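In2-1 family protein, glutathione transferase lambda3 (Populus trichocarpa, PDB 4PQI) probably catalyses glutathione-dependent thiol transfer as a monomeric lambda-class glutathione transferase of poplar. Local coordinates at residues A[52-57]-A[103-108]; A[156-161]-A[203-208]. All coordinates share one frame; numbering follows the deposited sequence. Where two conformers were deposited one is given.

The two contacts lie in different halves of the GST fold and follow one another along the chain. Contact 1 joins the C-terminal ends of helices 42-54 and 97-107 in the thioredoxin-like N-terminal part, which also holds the four-stranded sheet. Contact 2 joins the end of helix 151-160 to the start of helix 206-215 in the helical C-terminal part. Their centres are 28 Å apart, and their nearest atoms about 16 Å apart, so they do not touch. Each brings together two helix ends that are more than 40 residues apart, and each includes a residue of a calcium site. The bound glutathione lies about 13 Å from the side chain of Leu104 in contact 1.

Contact 1 (A[52-57]-A[103-108]); sequences NFKGLQ and YLESNF. With CA (calcium ion), chain E.
The C-terminal ends of two helices of the thioredoxin-like domain meet here, through a salt bridge between Lys54 and Glu105 and a leucine-phenylalanine contact. Lys54 NZ lies 2.8 Å from Glu105 OE1. It comes from above the carboxylate plane, 49° out of it. The lysine chain bends at chi3 and chi4 (62° and 86°), which brings NZ over the carboxylate; the two side chains cross at about a right angle. Lys54 CE passes 3.5 Å from Leu104 O. NZ also bonds Pro111 O, and Glu105 OE1 accepts the backbone N of Leu113, so the pair also ties in the chain beyond helix 97-107. With an alanine at Lys54, Glu105 would probably lose its charged mate across the contact and Pro111 O this donor. Helix 42-54 ends in a Schellman motif, with Gly55 at positive phi. Gly55 O binds a calcium ion at 2.4 Å, together with four waters and Glu59. Leu56 points toward Phe108, the first residue past helix 97-107. Leu56 CD1 packs 3.6 Å from Phe108 CB and meets the ring obliquely. Leu104 CD2 sits 3.7 Å above the centre of one face of that ring.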
loop_
_atom_site.group_PDB
_atom_site.type_symbol
_atom_site.label_atom_id
_atom_site.label_comp_id
_atom_site.label_asym_id
_atom_site.label_seq_id
_atom_site.Cartn_x
_atom_site.Cartn_y
_atom_site.Cartn_z
ATOM N N ASN A 52 -0.540 11.048 -0.016
ATOM C CA ASN A 52 0.243 11.814 0.941
ATOM C C ASN A 52 1.528 12.351 0.305
ATOM O O ASN A 52 1.785 13.557 0.329
ATOM C CB ASN A 52 0.558 10.957 2.178
ATOM C CG ASN A 52 -0.689 10.633 3.018
ATOM O OD1 ASN A 52 -1.792 11.101 2.724
ATOM N ND2 ASN A 52 -0.511 9.821 4.060
ATOM N N PHE A 53 2.320 11.457 -0.276
ATOM C CA PHE A 53 3.601 11.843 -0.865
ATOM C C PHE A 53 3.482 12.940 -1.932
ATOM O O PHE A 53 4.251 13.902 -1.929
ATOM C CB PHE A 53 4.317 10.626 -1.440
ATOM C CG PHE A 53 5.754 10.878 -1.756
ATOM C CD1 PHE A 53 6.739 10.645 -0.800
ATOM C CD2 PHE A 53 6.130 11.361 -3.002
ATOM C CE1 PHE A 53 8.074 10.882 -1.081
ATOM C CE2 PHE A 53 7.469 11.603 -3.292
ATOM C CZ PHE A 53 8.439 11.356 -2.332
ATOM N N LYS A 54 2.506 12.815 -2.825
ATOM C CA LYS A 54 2.349 13.795 -3.898
ATOM C C LYS A 54 1.764 15.131 -3.410
ATOM O O LYS A 54 1.743 16.123 -4.150
ATOM C CB LYS A 54 1.545 13.204 -5.068
ATOM C CG LYS A 54 2.167 11.951 -5.679
ATOM C CD LYS A 54 1.461 11.507 -6.981
ATOM C CE LYS A 54 1.550 12.565 -8.069
ATOM N NZ LYS A 54 2.808 12.459 -8.873
ATOM N N GLY A 55 1.327 15.156 -2.154
ATOM C CA GLY A 55 0.796 16.358 -1.537
ATOM C C GLY A 55 -0.651 16.568 -1.915
ATOM O O GLY A 55 -1.095 17.703 -2.040
ATOM N N LEU A 56 -1.381 15.473 -2.109
ATOM C CA LEU A 56 -2.778 15.545 -2.551
ATOM C C LEU A 56 -3.811 15.349 -1.430
ATOM O O LEU A 56 -4.938 14.930 -1.686
ATOM C CB LEU A 56 -3.033 14.530 -3.667
ATOM C CG LEU A 56 -2.105 14.627 -4.881
ATOM C CD1 LEU A 56 -2.262 13.421 -5.817
ATOM C CD2 LEU A 56 -2.354 15.925 -5.631
ATOM N N GLN A 57 -3.441 15.672 -0.198
ATOM C CA GLN A 57 -4.329 15.428 0.939
ATOM C C GLN A 57 -5.586 16.301 0.943
ATOM O O GLN A 57 -6.680 15.815 1.246
ATOM C CB GLN A 57 -3.570 15.560 2.249
ATOM C CG GLN A 57 -2.493 14.494 2.417
ATOM C CD GLN A 57 -1.467 14.881 3.467
ATOM O OE1 GLN A 57 -0.511 15.591 3.172
ATOM N NE2 GLN A 57 -1.675 14.432 4.702
ATOM N N TYR A 103 -2.657 6.089 -11.595
ATOM C CA TYR A 103 -3.509 7.189 -12.059
ATOM C C TYR A 103 -3.192 8.509 -11.343
ATOM O O TYR A 103 -3.160 9.588 -11.972
ATOM C CB TYR A 103 -4.971 6.790 -11.867
ATOM C CG TYR A 103 -6.007 7.801 -12.318
ATOM C CD1 TYR A 103 -5.960 8.369 -13.590
ATOM C CD2 TYR A 103 -7.056 8.150 -11.483
ATOM C CE1 TYR A 103 -6.932 9.281 -13.999
ATOM C CE2 TYR A 103 -8.028 9.040 -11.887
ATOM C CZ TYR A 103 -7.962 9.605 -13.139
ATOM O OH TYR A 103 -8.941 10.508 -13.519
ATOM N N LEU A 104 -2.965 8.425 -10.029
ATOM C CA LEU A 104 -2.477 9.575 -9.278
ATOM C C LEU A 104 -1.172 10.071 -9.893
ATOM O O LEU A 104 -1.019 11.267 -10.130
ATOM C CB LEU A 104 -2.289 9.244 -7.797
ATOM C CG LEU A 104 -3.571 8.966 -6.991
ATOM C CD1 LEU A 104 -3.328 9.062 -5.467
ATOM C CD2 LEU A 104 -4.679 9.913 -7.428
ATOM N N GLU A 105 -0.243 9.154 -10.162
ATOM C CA GLU A 105 1.040 9.530 -10.770
ATOM C C GLU A 105 0.955 10.113 -12.194
ATOM O O GLU A 105 1.731 11.008 -12.546
ATOM C CB GLU A 105 2.044 8.370 -10.708
ATOM C CG GLU A 105 3.364 8.583 -11.494
ATOM C CD GLU A 105 4.279 9.686 -10.921
ATOM O OE1 GLU A 105 4.081 10.110 -9.753
ATOM O OE2 GLU A 105 5.214 10.114 -11.643
ATOM N N SER A 106 0.037 9.616 -13.020
ATOM C CA SER A 106 -0.044 10.090 -14.406
ATOM C C SER A 106 -0.879 11.369 -14.583
ATOM O O SER A 106 -0.660 12.139 -15.527
ATOM C CB SER A 106 -0.600 8.994 -15.322
ATOM O OG SER A 106 -1.923 8.657 -14.932
ATOM N N ASN A 107 -1.819 11.607 -13.673
ATOM C CA ASN A 107 -2.851 12.610 -13.919
ATOM C C ASN A 107 -3.064 13.665 -12.833
ATOM O O ASN A 107 -3.941 14.509 -12.963
ATOM C CB ASN A 107 -4.181 11.913 -14.208
ATOM C CG ASN A 107 -4.216 11.295 -15.586
ATOM O OD1 ASN A 107 -3.501 10.332 -15.867
ATOM N ND2 ASN A 107 -5.048 11.848 -16.457
ATOM N N PHE A 108 -2.276 13.614 -11.765
ATOM C CA PHE A 108 -2.431 14.571 -10.673
ATOM C C PHE A 108 -1.130 15.329 -10.447
ATOM O O PHE A 108 -0.054 14.910 -10.906
ATOM C CB PHE A 108 -2.860 13.864 -9.380
ATOM C CG PHE A 108 -4.294 13.398 -9.380
ATOM C CD1 PHE A 108 -5.212 13.939 -8.488
ATOM C CD2 PHE A 108 -4.726 12.412 -10.265
ATOM C CE1 PHE A 108 -6.530 13.505 -8.478
ATOM C CE2 PHE A 108 -6.049 11.972 -10.263
ATOM C CZ PHE A 108 -6.952 12.519 -9.366
HETATM CA CA CA E . -2.337 19.719 -2.349
HETATM O O HOH W 1 -3.862 21.708 -1.466
HETATM O O HOH W 2 -2.951 19.055 -0.226
HETATM O O HOH W 3 -0.224 20.867 -1.666
HETATM O O HOH W 4 -1.305 19.826 -4.631
#

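Contact 2 (A[156-161]-A[203-208]). Unlike the reference sequence in segment 156-161: His156 (reference Tyr).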
loop_
_atom_site.group_PDB
_atom_site.type_symbol
_atom_site.label_atom_id
_atom_site.label_comp_id
_atom_site.label_asym_id
_atom_site.label_seq_id
_atom_site.Cartn_x
_atom_site.Cartn_y
_atom_site.Cartn_z
ATOM N N HIS A 156 13.053 -13.165 -3.836
ATOM C CA HIS A 156 12.786 -12.446 -5.069
ATOM C C HIS A 156 12.899 -10.934 -4.832
ATOM O O HIS A 156 13.516 -10.224 -5.615
ATOM C CB HIS A 156 11.420 -12.827 -5.642
ATOM C CG HIS A 156 11.337 -12.699 -7.133
ATOM N ND1 HIS A 156 12.135 -13.431 -7.986
ATOM C CD2 HIS A 156 10.568 -11.909 -7.923
ATOM C CE1 HIS A 156 11.856 -13.104 -9.238
ATOM N NE2 HIS A 156 10.907 -12.185 -9.226
ATOM N N LEU A 157 12.349 -10.446 -3.726
ATOM C CA LEU A 157 12.487 -9.023 -3.414
ATOM C C LEU A 157 13.927 -8.629 -3.080
ATOM O O LEU A 157 14.400 -7.568 -3.503
ATOM C CB LEU A 157 11.550 -8.609 -2.285
ATOM C CG LEU A 157 10.057 -8.802 -2.525
ATOM C CD1 LEU A 157 9.287 -8.161 -1.388
ATOM C CD2 LEU A 157 9.649 -8.230 -3.853
ATOM N N GLU A 158 14.618 -9.473 -2.319
ATOM C CA GLU A 158 16.032 -9.244 -2.019
ATOM C C GLU A 158 16.857 -9.121 -3.309
ATOM O O GLU A 158 17.651 -8.184 -3.477
ATOM C CB GLU A 158 16.591 -10.375 -1.137
ATOM C CG GLU A 158 18.091 -10.282 -0.827
ATOM C CD GLU A 158 18.428 -9.084 0.031
ATOM O OE1 GLU A 158 17.499 -8.443 0.567
ATOM O OE2 GLU A 158 19.621 -8.768 0.168
ATOM N N ASN A 159 16.667 -10.078 -4.214
ATOM C CA ASN A 159 17.418 -10.076 -5.467
ATOM C C ASN A 159 17.046 -8.907 -6.398
ATOM O O ASN A 159 17.926 -8.292 -7.004
ATOM C CB ASN A 159 17.315 -11.441 -6.144
ATOM C CG ASN A 159 18.121 -12.504 -5.403
ATOM O OD1 ASN A 159 19.281 -12.295 -5.090
ATOM N ND2 ASN A 159 17.493 -13.630 -5.097
ATOM N N ALA A 160 15.754 -8.587 -6.473
ATOM C CA ALA A 160 15.289 -7.422 -7.215
ATOM C C ALA A 160 16.004 -6.149 -6.756
ATOM O O ALA A 160 16.357 -5.304 -7.584
ATOM C CB ALA A 160 13.748 -7.259 -7.088
ATOM N N LEU A 161 16.235 -6.024 -5.445
ATOM C CA LEU A 161 16.903 -4.844 -4.891
ATOM C C LEU A 161 18.388 -4.726 -5.268
ATOM O O LEU A 161 19.002 -3.681 -5.044
ATOM C CB LEU A 161 16.721 -4.767 -3.372
ATOM C CG LEU A 161 15.319 -4.340 -2.933
ATOM C CD1 LEU A 161 15.066 -4.717 -1.485
ATOM C CD2 LEU A 161 15.089 -2.823 -3.165
ATOM N N ALA A 203 16.494 -11.711 7.930
ATOM C CA ALA A 203 17.659 -12.582 8.083
ATOM C C ALA A 203 18.170 -13.085 6.732
ATOM O O ALA A 203 17.455 -13.780 6.013
ATOM C CB ALA A 203 17.333 -13.740 8.986
ATOM N N GLY A 204 19.404 -12.721 6.387
ATOM C CA GLY A 204 20.004 -13.143 5.130
ATOM C C GLY A 204 19.602 -12.281 3.952
ATOM O O GLY A 204 19.963 -12.565 2.802
ATOM N N ARG A 205 18.845 -11.225 4.244
ATOM C CA ARG A 205 18.303 -10.324 3.228
ATOM C C ARG A 205 18.641 -8.877 3.579
ATOM O O ARG A 205 17.783 -8.080 3.968
ATOM C CB ARG A 205 16.791 -10.527 3.061
ATOM C CG ARG A 205 16.435 -11.967 2.743
ATOM C CD ARG A 205 14.988 -12.178 2.271
ATOM N NE ARG A 205 14.763 -13.607 2.085
ATOM C CZ ARG A 205 14.295 -14.424 3.023
ATOM N NH1 ARG A 205 13.961 -13.944 4.217
ATOM N NH2 ARG A 205 14.143 -15.716 2.761
ATOM N N GLN A 206 19.920 -8.570 3.417
ATOM C CA GLN A 206 20.495 -7.279 3.765
ATOM C C GLN A 206 19.781 -6.117 3.079
ATOM O O GLN A 206 19.428 -5.126 3.714
ATOM C CB GLN A 206 21.984 -7.265 3.386
ATOM C CG GLN A 206 22.887 -8.143 4.252
ATOM C CD GLN A 206 22.403 -9.581 4.417
ATOM O OE1 GLN A 206 22.191 -10.052 5.539
ATOM N NE2 GLN A 206 22.229 -10.282 3.301
ATOM N N LYS A 207 19.585 -6.242 1.772
ATOM C CA LYS A 207 19.013 -5.163 0.975
ATOM C C LYS A 207 17.553 -4.934 1.334
ATOM O O LYS A 207 17.060 -3.808 1.280
ATOM C CB LYS A 207 19.138 -5.489 -0.514
ATOM C CG LYS A 207 20.568 -5.507 -1.036
ATOM C CD LYS A 207 21.127 -4.110 -1.077
ATOM C CE LYS A 207 22.449 -4.061 -1.816
ATOM N NZ LYS A 207 22.950 -2.664 -1.863
ATOM N N LEU A 208 16.863 -6.009 1.694
ATOM C CA LEU A 208 15.467 -5.906 2.094
ATOM C C LEU A 208 15.379 -5.146 3.420
ATOM O O LEU A 208 14.484 -4.306 3.611
ATOM C CB LEU A 208 14.833 -7.296 2.221
ATOM C CG LEU A 208 13.327 -7.375 2.482
ATOM C CD1 LEU A 208 12.525 -6.830 1.296
ATOM C CD2 LEU A 208 12.913 -8.805 2.807
#
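The last turn of helix 151-160 runs against the first turn of helix 206-215, with the CA atoms of Glu158 and Leu208 5.3 Å apart. Arg205 holds the N-cap position of the second helix. Glu158 reaches across to the backbone there. Its CG lies opposite the backbone N (chi1 177°) and the chain bends at chi2, which turns the carboxylate toward the helix start. Glu158 OE1 accepts Leu208 N at 2.8 Å, with an N-H...O angle of 140°. Glu158 OE2 accepts Lys207 N at 3.0 Å and more straight, at 158°. Both oxygens use their syn lone pairs, so the two bonds fix the rotation of the carboxylate. A carboxylate from another helix thus accepts two N-H groups of the first turn of helix 206-215, in the all-helical C-terminal domain of the GST fold. The helix dipole would probably favour the negative charge. Glu158 OE1 also lies 3.3 Å from Arg205 CB. The guanidinium of Arg205 turns elsewhere, to a salt bridge with Asp155 and bonds to Ile201 O and Tyr199 OH. Leu161 packs beside the carboxylate on Lys207: its CB meets Lys207 CB at 3.8 Å, and Leu161 CD1 touches the backbone at Lys207 O, 3.5 Å away. In an apolar contact, Leu208 CD1 rests 4.1 Å from Leu157 CB, while Phe170 packs on both Leu157 and Leu161.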